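Long-range contact in muramidase (Trichobolus zukalii, PDB 6ZMV), which probably cleaves the glycan strands of bacterial peptidoglycan, as a fungal muramidase (lysozyme) of glycoside hydrolase family 25: residues 60-65 with 94-99. Residues are numbered along the deposited sequence; the frame is centred on the assembly and turned at random.
Sequences HFARPA and LDMEYG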
loop_
_atom_site.group_PDB
_atom_site.type_symbol
_atom_site.label_atom_id
_atom_site.label_comp_id
_atom_site.label_asym_id
_atom_site.label_seq_id
_atom_site.Cartn_x
_atom_site.Cartn_y
_atom_site.Cartn_z
ATOM N N HIS A 60 -3.555 4.736 0.136
ATOM C CA HIS A 60 -3.886 5.997 -0.532
ATOM C C HIS A 60 -3.557 5.919 -2.015
ATOM O O HIS A 60 -2.391 5.711 -2.366
ATOM C CB HIS A 60 -3.049 7.112 0.102
ATOM C CG HIS A 60 -3.340 8.419 -0.573
ATOM N ND1 HIS A 60 -4.504 9.096 -0.331
ATOM C CD2 HIS A 60 -2.676 9.102 -1.525
ATOM C CE1 HIS A 60 -4.506 10.180 -1.112
ATOM N NE2 HIS A 60 -3.390 10.209 -1.853
ATOM N N PHE A 61 -4.568 6.096 -2.857
ATOM C CA PHE A 61 -4.361 6.191 -4.302
ATOM C C PHE A 61 -3.858 7.599 -4.645
ATOM O O PHE A 61 -4.611 8.563 -4.581
ATOM C CB PHE A 61 -5.653 5.787 -5.014
ATOM C CG PHE A 61 -5.545 5.644 -6.506
ATOM C CD1 PHE A 61 -5.074 6.664 -7.329
ATOM C CD2 PHE A 61 -6.042 4.500 -7.098
ATOM C CE1 PHE A 61 -4.957 6.457 -8.684
ATOM C CE2 PHE A 61 -5.963 4.326 -8.463
ATOM C CZ PHE A 61 -5.455 5.308 -9.243
ATOM N N ALA A 62 -2.595 7.735 -4.949
ATOM C CA ALA A 62 -1.951 9.038 -5.179
ATOM C C ALA A 62 -2.526 9.669 -6.439
ATOM O O ALA A 62 -2.651 9.040 -7.501
ATOM C CB ALA A 62 -0.452 8.877 -5.360
ATOM N N ARG A 63 -2.716 10.988 -6.369
ATOM C CA ARG A 63 -3.014 11.818 -7.565
ATOM C C ARG A 63 -2.062 12.992 -7.582
ATOM O O ARG A 63 -2.372 14.068 -7.089
ATOM C CB ARG A 63 -4.479 12.227 -7.536
ATOM C CG ARG A 63 -5.499 11.098 -7.688
ATOM C CD ARG A 63 -5.608 10.641 -9.131
ATOM N NE ARG A 63 -6.560 9.633 -9.435
ATOM C CZ ARG A 63 -6.579 8.870 -10.519
ATOM N NH1 ARG A 63 -5.679 8.985 -11.504
ATOM N NH2 ARG A 63 -7.557 7.985 -10.576
ATOM N N PRO A 64 -0.806 12.771 -7.983
ATOM C CA PRO A 64 0.196 13.822 -7.791
ATOM C C PRO A 64 -0.062 15.134 -8.532
ATOM O O PRO A 64 0.535 16.105 -8.147
ATOM C CB PRO A 64 1.498 13.135 -8.262
ATOM C CG PRO A 64 1.248 11.682 -8.038
ATOM C CD PRO A 64 -0.206 11.490 -8.449
ATOM N N ALA A 65 -0.873 15.139 -9.584
ATOM C CA ALA A 65 -1.172 16.407 -10.275
ATOM C C ALA A 65 -2.170 17.235 -9.484
ATOM O O ALA A 65 -2.306 18.388 -9.849
ATOM C CB ALA A 65 -1.709 16.109 -11.651
ATOM N N LEU A 94 1.278 3.897 0.241
ATOM C CA LEU A 94 1.179 4.869 -0.845
ATOM C C LEU A 94 1.084 4.147 -2.172
ATOM O O LEU A 94 2.035 3.451 -2.547
ATOM C CB LEU A 94 2.391 5.784 -0.833
ATOM C CG LEU A 94 2.462 6.812 -1.939
ATOM C CD1 LEU A 94 1.287 7.756 -1.973
ATOM C CD2 LEU A 94 3.727 7.583 -1.893
ATOM N N ASP A 95 -0.047 4.232 -2.844
ATOM C CA ASP A 95 -0.341 3.478 -4.083
ATOM C C ASP A 95 -0.046 4.333 -5.315
ATOM O O ASP A 95 -0.817 5.217 -5.636
ATOM C CB ASP A 95 -1.812 3.027 -4.072
ATOM C CG ASP A 95 -2.291 2.425 -5.372
ATOM O OD1 ASP A 95 -1.450 2.229 -6.263
ATOM O OD2 ASP A 95 -3.508 2.193 -5.511
ATOM N N MET A 96 1.068 4.055 -5.983
ATOM C CA MET A 96 1.456 4.767 -7.210
ATOM C C MET A 96 0.961 3.955 -8.411
ATOM O O MET A 96 1.264 2.769 -8.577
ATOM C CB MET A 96 2.971 4.946 -7.271
ATOM C CG MET A 96 3.565 5.649 -6.082
ATOM S SD MET A 96 2.788 7.145 -5.516
ATOM C CE MET A 96 2.979 8.238 -6.917
ATOM N N GLU A 97 0.196 4.603 -9.254
ATOM C CA GLU A 97 -0.554 3.970 -10.355
ATOM C C GLU A 97 -0.316 4.779 -11.625
ATOM O O GLU A 97 -0.076 6.017 -11.520
ATOM C CB GLU A 97 -2.060 4.075 -10.085
ATOM C CG GLU A 97 -2.564 3.331 -8.880
ATOM C CD GLU A 97 -2.816 1.880 -9.171
ATOM O OE1 GLU A 97 -2.588 1.104 -8.230
ATOM O OE2 GLU A 97 -3.194 1.514 -10.314
ATOM N N TYR A 98 -0.496 4.157 -12.766
ATOM C CA TYR A 98 -0.561 4.926 -14.011
ATOM C C TYR A 98 -1.688 5.954 -13.917
ATOM O O TYR A 98 -2.763 5.646 -13.384
ATOM C CB TYR A 98 -0.777 3.987 -15.159
ATOM C CG TYR A 98 0.416 3.121 -15.447
ATOM C CD1 TYR A 98 1.453 3.582 -16.218
ATOM C CD2 TYR A 98 0.527 1.859 -14.916
ATOM C CE1 TYR A 98 2.587 2.832 -16.450
ATOM C CE2 TYR A 98 1.649 1.085 -15.138
ATOM C CZ TYR A 98 2.671 1.556 -15.927
ATOM O OH TYR A 98 3.736 0.744 -16.185
ATOM N N GLY A 99 -1.436 7.153 -14.440
ATOM C CA GLY A 99 -2.391 8.280 -14.428
ATOM C C GLY A 99 -3.560 8.048 -15.369
ATOM O O GLY A 99 -3.478 7.144 -16.251
HETATM O O HOH W 1 -1.176 6.746 -8.064
HETATM O O HOH W 2 -5.889 6.568 -12.959
#
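Two neighbouring parallel strands of the barrel, 55-61 and 93-95, meet here at their C-terminal ends, where Phe61 pairs with Asp95. Two backbone bonds knit the strand ends. Asp95 N donates to His60 O at 2.8 Å, and Ala62 N donates to Asp95 O at 3.2 Å. Beyond them the chains part, and a water fills the fork. It donates to Ala62 O and Asp95 O and accepts from Glu97 N, so it continues the pairing where direct bonds stop.

Phe61 and Glu97 carry the contact on the side of the sheet that bears Asp95. Glu97 CG lies over one face of the Phe61 ring, 3.8 Å from its centroid and offset toward the rim, a CH-pi contact. Phe61 CG is anti to its own backbone N (chi1 -172°), which brings the ring under the Glu97 chain. Phe61 CE1 in turn sits over the centre of the Arg63 guanidinium. Arg63 also forms a salt bridge with Glu33, and a second water joins its NH1 to Tyr98 O.

Glu97 OE1 bonds a glycerol, probably from the crystallisation liquor, and a bound glycerol also lies about 3 Å from the Asp95 side chain.

The other side, which also carries His60, holds an apolar cluster. Ala62 CB touches Met96 SD at 3.7 Å and Leu94 CD1 at 4.0 Å. The Met96 chain, bent at chi2 and chi3, brings CE to Pro64 CG. Helix 109-127 covers this cluster through Trp115, Met112 and Phe119.

Strand 55-61, helix 69-78 and strand 93-95 form a beta-alpha-beta unit. The Asp-Met-Glu sequence that begins at the last residue of its second strand and runs into the loop is consistent with the acidic DxE active-site motif of GH25 TIM-barrel muramidases.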